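Local coordinates for protein lysin (Bacillus phage PBC5, PDB 6ILU) that is the SH3b-type cell-wall-binding domain of a phage endolysin and probably directs the enzyme to the wall of its Bacillus host, at residues Ala50-Ile61 against Trp69-Trp79. Residues are numbered along the deposited sequence; the frame is centred on the assembly and turned at random.
Sequences AGYWGGGDKDMI and WAYNKHFTIDW
The contact belongs to the antiparallel beta hairpin of strands 60-62 and 69-71, with Ile61 and Ala70 as its hydrogen-bonded pair: Ile61 N reaches Ala70 O at 2.8 Å, and Ala70 N returns to Ile61 O. Past the non-hydrogen-bonded pair Met60-Tyr71, where the strands have ended, Asn72 N bonds to Asp59 O at 3.1 Å, the donor standing 40° out of the carbonyl plane. A water accepts from Lys73 N and donates to Asp57 O and Asp59 O, linking the 3-10 turn 72-74 to 57-59. On one side of the hairpin, Met60 bends at chi3 to bring CE 3.8 Å from the Tyr71 ring centroid, 3° off the normal, a CH-pi contact; SD, oblique to that ring, adds a Met-aromatic one. In this SH3b-type fold, strand 46-52 pairs with 60-62, and the Trp69 indole reaches across both, with CZ3 3.5 Å from Tyr52 N and its edge in plane with Met60 C. Ile61 points to the other side, where CD1 lies over a Phe75 face and meets Ile77 CD1 tip to tip at 3.9 Å, while CG2 touches Trp79 CH2. Trp53 CH2 approaches that same Trp79 atom at 3.6 Å; the six-membered rings are oblique, planes at 43°, and Trp53 NE1 is hydrogen-bonded to His115 O.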
ATOM      1  N   ALA A  50       4.371  -2.632  -1.521  1.00 17.64           N
ATOM      2  CA  ALA A  50       4.789  -1.377  -0.896  1.00 17.85           C
ATOM      3  C   ALA A  50       4.436  -0.227  -1.793  1.00 18.81           C
ATOM      4  O   ALA A  50       4.266  -0.397  -3.012  1.00 19.04           O
ATOM      5  CB  ALA A  50       6.306  -1.353  -0.606  1.00 16.68           C
ATOM      6  N   GLY A  51       4.398   0.952  -1.199  1.00 17.19           N
ATOM      7  CA  GLY A  51       4.113   2.183  -1.927  1.00 17.69           C
ATOM      8  C   GLY A  51       5.230   3.176  -1.643  1.00 17.97           C
ATOM      9  O   GLY A  51       5.827   3.201  -0.535  1.00 17.89           O
ATOM     10  N   TYR A  52       5.566   3.965  -2.678  1.00 16.39           N
ATOM     11  CA  TYR A  52       6.445   5.114  -2.560  1.00 18.27           C
ATOM     12  C   TYR A  52       5.528   6.300  -2.746  1.00 19.05           C
ATOM     13  O   TYR A  52       4.929   6.458  -3.837  1.00 20.08           O
ATOM     14  CB  TYR A  52       7.525   5.125  -3.636  1.00 18.90           C
ATOM     15  CG  TYR A  52       8.271   6.416  -3.611  1.00 19.82           C
ATOM     16  CD1 TYR A  52       9.023   6.780  -2.497  1.00 22.09           C
ATOM     17  CD2 TYR A  52       8.178   7.318  -4.679  1.00 20.72           C
ATOM     18  CE1 TYR A  52       9.693   8.003  -2.438  1.00 22.30           C
ATOM     19  CE2 TYR A  52       8.860   8.546  -4.638  1.00 22.16           C
ATOM     20  CZ  TYR A  52       9.638   8.857  -3.533  1.00 23.84           C
ATOM     21  OH  TYR A  52      10.329  10.050  -3.474  1.00 25.14           O
ATOM     22  N   TRP A  53       5.382   7.124  -1.708  1.00 18.43           N
ATOM     23  CA  TRP A  53       4.398   8.208  -1.710  1.00 21.90           C
ATOM     24  C   TRP A  53       5.099   9.510  -2.042  1.00 23.69           C
ATOM     25  O   TRP A  53       5.308  10.376  -1.201  1.00 26.78           O
ATOM     26  CB  TRP A  53       3.667   8.207  -0.338  1.00 19.24           C
ATOM     27  CG  TRP A  53       3.011   6.870  -0.202  1.00 18.68           C
ATOM     28  CD1 TRP A  53       3.429   5.791   0.596  1.00 18.00           C
ATOM     29  CD2 TRP A  53       1.824   6.431  -0.866  1.00 19.20           C
ATOM     30  NE1 TRP A  53       2.589   4.722   0.399  1.00 18.44           N
ATOM     31  CE2 TRP A  53       1.596   5.087  -0.487  1.00 21.04           C
ATOM     32  CE3 TRP A  53       0.952   7.029  -1.800  1.00 22.13           C
ATOM     33  CZ2 TRP A  53       0.520   4.346  -0.979  1.00 22.07           C
ATOM     34  CZ3 TRP A  53      -0.122   6.308  -2.265  1.00 23.92           C
ATOM     35  CH2 TRP A  53      -0.337   4.975  -1.860  1.00 27.10           C
ATOM     36  N   GLY A  54       5.450   9.657  -3.322  1.00 24.08           N
ATOM     37  CA  GLY A  54       6.177  10.838  -3.765  1.00 28.03           C
ATOM     38  C   GLY A  54       5.283  12.005  -4.112  1.00 30.15           C
ATOM     39  O   GLY A  54       5.755  13.117  -4.309  1.00 36.13           O
ATOM     40  N   GLY A  55       3.988  11.756  -4.207  1.00 25.65           N
ATOM     41  CA  GLY A  55       3.047  12.812  -4.443  1.00 29.44           C
ATOM     42  C   GLY A  55       2.678  12.784  -5.905  1.00 34.53           C
ATOM     43  O   GLY A  55       3.538  12.950  -6.796  1.00 35.61           O
ATOM     44  N   GLY A  56       1.399  12.557  -6.155  1.00 35.44           N
ATOM     45  CA  GLY A  56       0.881  12.706  -7.496  1.00 36.33           C
ATOM     46  C   GLY A  56       1.516  11.735  -8.454  1.00 30.93           C
ATOM     47  O   GLY A  56       1.602  10.545  -8.139  1.00 28.31           O
ATOM     48  N   ASP A  57       1.975  12.250  -9.596  1.00 34.65           N
ATOM     49  CA  ASP A  57       2.529  11.433 -10.659  1.00 35.30           C
ATOM     50  C   ASP A  57       3.759  10.690 -10.239  1.00 31.76           C
ATOM     51  O   ASP A  57       4.169   9.746 -10.918  1.00 35.09           O
ATOM     52  CB  ASP A  57       2.860  12.295 -11.885  1.00 44.71           C
ATOM     53  CG  ASP A  57       1.766  12.270 -12.926  1.00 58.49           C
ATOM     54  OD1 ASP A  57       0.628  11.874 -12.600  1.00 62.19           O
ATOM     55  OD2 ASP A  57       2.029  12.667 -14.080  1.00 67.83           O
ATOM     56  N   LYS A  58       4.384  11.104  -9.135  1.00 30.12           N
ATOM     57  CA  LYS A  58       5.634  10.466  -8.712  1.00 28.48           C
ATOM     58  C   LYS A  58       5.392   9.263  -7.812  1.00 25.01           C
ATOM     59  O   LYS A  58       6.353   8.563  -7.459  1.00 25.07           O
ATOM     60  CB  LYS A  58       6.554  11.451  -7.964  1.00 29.04           C
ATOM     61  CG  LYS A  58       7.000  12.636  -8.827  1.00 42.82           C
ATOM     62  CD  LYS A  58       7.928  13.574  -8.088  1.00 46.89           C
ATOM     63  CE  LYS A  58       8.061  14.924  -8.799  1.00 57.26           C
ATOM     64  NZ  LYS A  58       8.561  14.820 -10.209  1.00 64.57           N
ATOM     65  N   ASP A  59       4.136   9.001  -7.457  1.00 19.65           N
ATOM     66  CA  ASP A  59       3.813   7.794  -6.678  1.00 20.12           C
ATOM     67  C   ASP A  59       4.193   6.532  -7.442  1.00 19.06           C
ATOM     68  O   ASP A  59       3.906   6.420  -8.666  1.00 20.68           O
ATOM     69  CB  ASP A  59       2.315   7.702  -6.333  1.00 21.06           C
ATOM     70  CG  ASP A  59       1.864   8.717  -5.300  1.00 26.14           C
ATOM     71  OD1 ASP A  59       2.691   9.296  -4.590  1.00 26.67           O
ATOM     72  OD2 ASP A  59       0.635   8.949  -5.188  1.00 26.00           O
ATOM     73  N   MET A  60       4.806   5.593  -6.702  1.00 18.81           N
ATOM     74  CA  MET A  60       5.130   4.268  -7.248  1.00 19.68           C
ATOM     75  C   MET A  60       4.653   3.121  -6.364  1.00 19.16           C
ATOM     76  O   MET A  60       4.478   3.286  -5.122  1.00 19.42           O
ATOM     77  CB  MET A  60       6.655   4.138  -7.476  1.00 18.43           C
ATOM     78  CG  MET A  60       7.136   5.217  -8.449  1.00 19.48           C
ATOM     79  SD  MET A  60       8.822   4.972  -8.971  1.00 21.77           S
ATOM     80  CE  MET A  60       8.587   3.898 -10.407  1.00 21.06           C
ATOM     81  N   ILE A  61       4.450   1.947  -6.977  1.00 18.74           N
ATOM     82  CA  ILE A  61       4.054   0.757  -6.233  1.00 16.42           C
ATOM     83  C   ILE A  61       5.067  -0.333  -6.528  1.00 17.96           C
ATOM     84  O   ILE A  61       5.622  -0.386  -7.610  1.00 18.59           O
ATOM     85  CB  ILE A  61       2.647   0.243  -6.617  1.00 16.53           C
ATOM     86  CG1 ILE A  61       2.449   0.271  -8.146  1.00 19.05           C
ATOM     87  CG2 ILE A  61       1.535   1.077  -5.920  1.00 17.62           C
ATOM     88  CD1 ILE A  61       1.165  -0.485  -8.590  1.00 20.11           C
ATOM     89  N   TRP A  69       9.610  -1.703  -8.927  1.00 19.44           N
ATOM     90  CA  TRP A  69       8.772  -0.495  -8.779  1.00 19.26           C
ATOM     91  C   TRP A  69       8.159  -0.054 -10.100  1.00 19.82           C
ATOM     92  O   TRP A  69       8.795  -0.149 -11.156  1.00 21.35           O
ATOM     93  CB  TRP A  69       9.607   0.686  -8.237  1.00 17.11           C
ATOM     94  CG  TRP A  69      10.030   0.506  -6.809  1.00 16.69           C
ATOM     95  CD1 TRP A  69      11.222   0.054  -6.384  1.00 19.99           C
ATOM     96  CD2 TRP A  69       9.244   0.775  -5.646  1.00 18.75           C
ATOM     97  NE1 TRP A  69      11.265   0.028  -4.986  1.00 20.04           N
ATOM     98  CE2 TRP A  69      10.039   0.480  -4.532  1.00 18.42           C
ATOM     99  CE3 TRP A  69       7.951   1.287  -5.457  1.00 16.46           C
ATOM    100  CZ2 TRP A  69       9.583   0.666  -3.205  1.00 18.67           C
ATOM    101  CZ3 TRP A  69       7.477   1.459  -4.169  1.00 16.99           C
ATOM    102  CH2 TRP A  69       8.280   1.137  -3.048  1.00 16.39           C
ATOM    103  N   ALA A  70       6.924   0.456 -10.020  1.00 20.48           N
ATOM    104  CA  ALA A  70       6.234   0.924 -11.215  1.00 20.48           C
ATOM    105  C   ALA A  70       5.389   2.143 -10.848  1.00 18.14           C
ATOM    106  O   ALA A  70       4.948   2.278  -9.709  1.00 19.41           O
ATOM    107  CB  ALA A  70       5.345  -0.168 -11.808  1.00 25.77           C
ATOM    108  N   TYR A  71       5.126   3.009 -11.811  1.00 20.84           N
ATOM    109  CA  TYR A  71       4.298   4.180 -11.473  1.00 19.91           C
ATOM    110  C   TYR A  71       2.826   3.817 -11.273  1.00 21.68           C
ATOM    111  O   TYR A  71       2.236   3.127 -12.120  1.00 22.16           O
ATOM    112  CB  TYR A  71       4.417   5.250 -12.565  1.00 19.68           C
ATOM    113  CG  TYR A  71       5.751   5.936 -12.605  1.00 24.05           C
ATOM    114  CD1 TYR A  71       6.110   6.848 -11.621  1.00 24.54           C
ATOM    115  CD2 TYR A  71       6.661   5.682 -13.625  1.00 24.81           C
ATOM    116  CE1 TYR A  71       7.352   7.500 -11.650  1.00 25.96           C
ATOM    117  CE2 TYR A  71       7.892   6.334 -13.653  1.00 26.02           C
ATOM    118  CZ  TYR A  71       8.224   7.244 -12.672  1.00 26.79           C
ATOM    119  OH  TYR A  71       9.424   7.914 -12.742  1.00 28.76           O
ATOM    120  N   ASN A  72       2.223   4.329 -10.178  1.00 18.92           N
ATOM    121  CA  ASN A  72       0.795   4.102  -9.931  1.00 20.49           C
ATOM    122  C   ASN A  72      -0.060   4.462 -11.119  1.00 22.06           C
ATOM    123  O   ASN A  72      -1.085   3.826 -11.348  1.00 21.78           O
ATOM    124  CB  ASN A  72       0.275   4.919  -8.731  1.00 21.10           C
ATOM    125  CG  ASN A  72       0.938   4.523  -7.424  1.00 21.89           C
ATOM    126  OD1 ASN A  72       2.107   4.114  -7.404  1.00 19.51           O
ATOM    127  ND2 ASN A  72       0.188   4.631  -6.326  1.00 23.43           N
ATOM    128  N   LYS A  73       0.329   5.513 -11.849  1.00 23.65           N
ATOM    129  CA  LYS A  73      -0.521   6.058 -12.907  1.00 24.10           C
ATOM    130  C   LYS A  73      -0.724   5.052 -14.065  1.00 22.81           C
ATOM    131  O   LYS A  73      -1.647   5.235 -14.867  1.00 24.37           O
ATOM    132  CB  LYS A  73       0.078   7.377 -13.446  1.00 25.02           C
ATOM    133  CG  LYS A  73       1.402   7.213 -14.137  1.00 30.15           C
ATOM    134  CD  LYS A  73       2.024   8.557 -14.467  1.00 36.08           C
ATOM    135  CE  LYS A  73       3.424   8.341 -15.029  1.00 41.55           C
ATOM    136  NZ  LYS A  73       4.023   9.593 -15.606  1.00 44.98           N
ATOM    137  N   HIS A  74       0.087   3.996 -14.108  1.00 22.02           N
ATOM    138  CA  HIS A  74      -0.042   3.007 -15.177  1.00 24.52           C
ATOM    139  C   HIS A  74      -0.992   1.884 -14.783  1.00 24.44           C
ATOM    140  O   HIS A  74      -1.141   0.944 -15.541  1.00 23.66           O
ATOM    141  CB  HIS A  74       1.343   2.413 -15.544  1.00 22.70           C
ATOM    142  CG  HIS A  74       2.295   3.424 -16.110  1.00 28.12           C
ATOM    143  ND1 HIS A  74       1.891   4.467 -16.920  1.00 32.30           N
ATOM    144  CD2 HIS A  74       3.632   3.566 -15.956  1.00 26.43           C
ATOM    145  CE1 HIS A  74       2.941   5.192 -17.263  1.00 30.55           C
ATOM    146  NE2 HIS A  74       4.012   4.671 -16.683  1.00 29.41           N
ATOM    147  N   PHE A  75      -1.597   1.968 -13.587  1.00 22.05           N
ATOM    148  CA  PHE A  75      -2.478   0.886 -13.087  1.00 22.52           C
ATOM    149  C   PHE A  75      -3.796   1.381 -12.536  1.00 23.91           C
ATOM    150  O   PHE A  75      -3.891   2.543 -12.155  1.00 25.69           O
ATOM    151  CB  PHE A  75      -1.789   0.089 -11.942  1.00 20.93           C
ATOM    152  CG  PHE A  75      -0.476  -0.534 -12.346  1.00 21.67           C
ATOM    153  CD1 PHE A  75      -0.441  -1.836 -12.803  1.00 22.45           C
ATOM    154  CD2 PHE A  75       0.688   0.217 -12.348  1.00 21.68           C
ATOM    155  CE1 PHE A  75       0.766  -2.424 -13.218  1.00 24.40           C
ATOM    156  CE2 PHE A  75       1.878  -0.322 -12.793  1.00 24.62           C
ATOM    157  CZ  PHE A  75       1.926  -1.665 -13.203  1.00 24.60           C
ATOM    158  N   THR A  76      -4.817   0.516 -12.508  1.00 23.03           N
ATOM    159  CA  THR A  76      -5.944   0.736 -11.599  1.00 25.61           C
ATOM    160  C   THR A  76      -5.639  -0.132 -10.377  1.00 26.63           C
ATOM    161  O   THR A  76      -5.237  -1.312 -10.511  1.00 24.07           O
ATOM    162  CB  THR A  76      -7.305   0.387 -12.221  1.00 30.73           C
ATOM    163  OG1 THR A  76      -7.261  -0.934 -12.741  1.00 33.34           O
ATOM    164  CG2 THR A  76      -7.596   1.307 -13.383  1.00 29.25           C
ATOM    165  N   ILE A  77      -5.729   0.462  -9.180  1.00 23.18           N
ATOM    166  CA  ILE A  77      -5.244  -0.233  -7.961  1.00 21.73           C
ATOM    167  C   ILE A  77      -6.406  -0.379  -7.004  1.00 25.32           C
ATOM    168  O   ILE A  77      -7.108   0.612  -6.726  1.00 24.83           O
ATOM    169  CB  ILE A  77      -4.107   0.526  -7.267  1.00 21.41           C
ATOM    170  CG1 ILE A  77      -2.951   0.749  -8.266  1.00 24.42           C
ATOM    171  CG2 ILE A  77      -3.632  -0.204  -5.986  1.00 20.20           C
ATOM    172  CD1 ILE A  77      -1.940   1.795  -7.806  1.00 24.25           C
ATOM    173  N   ASP A  78      -6.653  -1.621  -6.587  1.00 23.68           N
ATOM    174  CA  ASP A  78      -7.654  -1.915  -5.573  1.00 23.84           C
ATOM    175  C   ASP A  78      -6.880  -2.046  -4.269  1.00 22.95           C
ATOM    176  O   ASP A  78      -6.256  -3.092  -3.999  1.00 22.64           O
ATOM    177  CB  ASP A  78      -8.435  -3.205  -5.901  1.00 24.77           C
ATOM    178  CG  ASP A  78      -9.313  -3.082  -7.148  1.00 34.16           C
ATOM    179  OD1 ASP A  78      -9.923  -2.003  -7.393  1.00 32.42           O
ATOM    180  OD2 ASP A  78      -9.419  -4.109  -7.861  1.00 35.34           O
ATOM    181  N   TRP A  79      -6.858  -0.969  -3.485  1.00 22.43           N
ATOM    182  CA  TRP A  79      -6.079  -0.979  -2.229  1.00 21.48           C
ATOM    183  C   TRP A  79      -6.765  -1.869  -1.208  1.00 22.36           C
ATOM    184  O   TRP A  79      -8.013  -1.974  -1.170  1.00 24.36           O
ATOM    185  CB  TRP A  79      -5.940   0.439  -1.690  1.00 19.72           C
ATOM    186  CG  TRP A  79      -5.210   1.339  -2.606  1.00 23.29           C
ATOM    187  CD1 TRP A  79      -5.769   2.280  -3.451  1.00 24.75           C
ATOM    188  CD2 TRP A  79      -3.800   1.412  -2.809  1.00 20.50           C
ATOM    189  NE1 TRP A  79      -4.793   2.919  -4.159  1.00 20.96           N
ATOM    190  CE2 TRP A  79      -3.566   2.414  -3.785  1.00 21.88           C
ATOM    191  CE3 TRP A  79      -2.700   0.710  -2.292  1.00 23.98           C
ATOM    192  CZ2 TRP A  79      -2.295   2.737  -4.234  1.00 20.89           C
ATOM    193  CZ3 TRP A  79      -1.425   1.050  -2.732  1.00 23.19           C
ATOM    194  CH2 TRP A  79      -1.229   2.046  -3.702  1.00 20.66           C
TER
HETATM  195  O   HOH W   1       2.327   7.514 -10.536  1.00 22.97           O
HETATM  196  O   HOH W   2       5.673  10.230 -13.488  1.00 42.69           O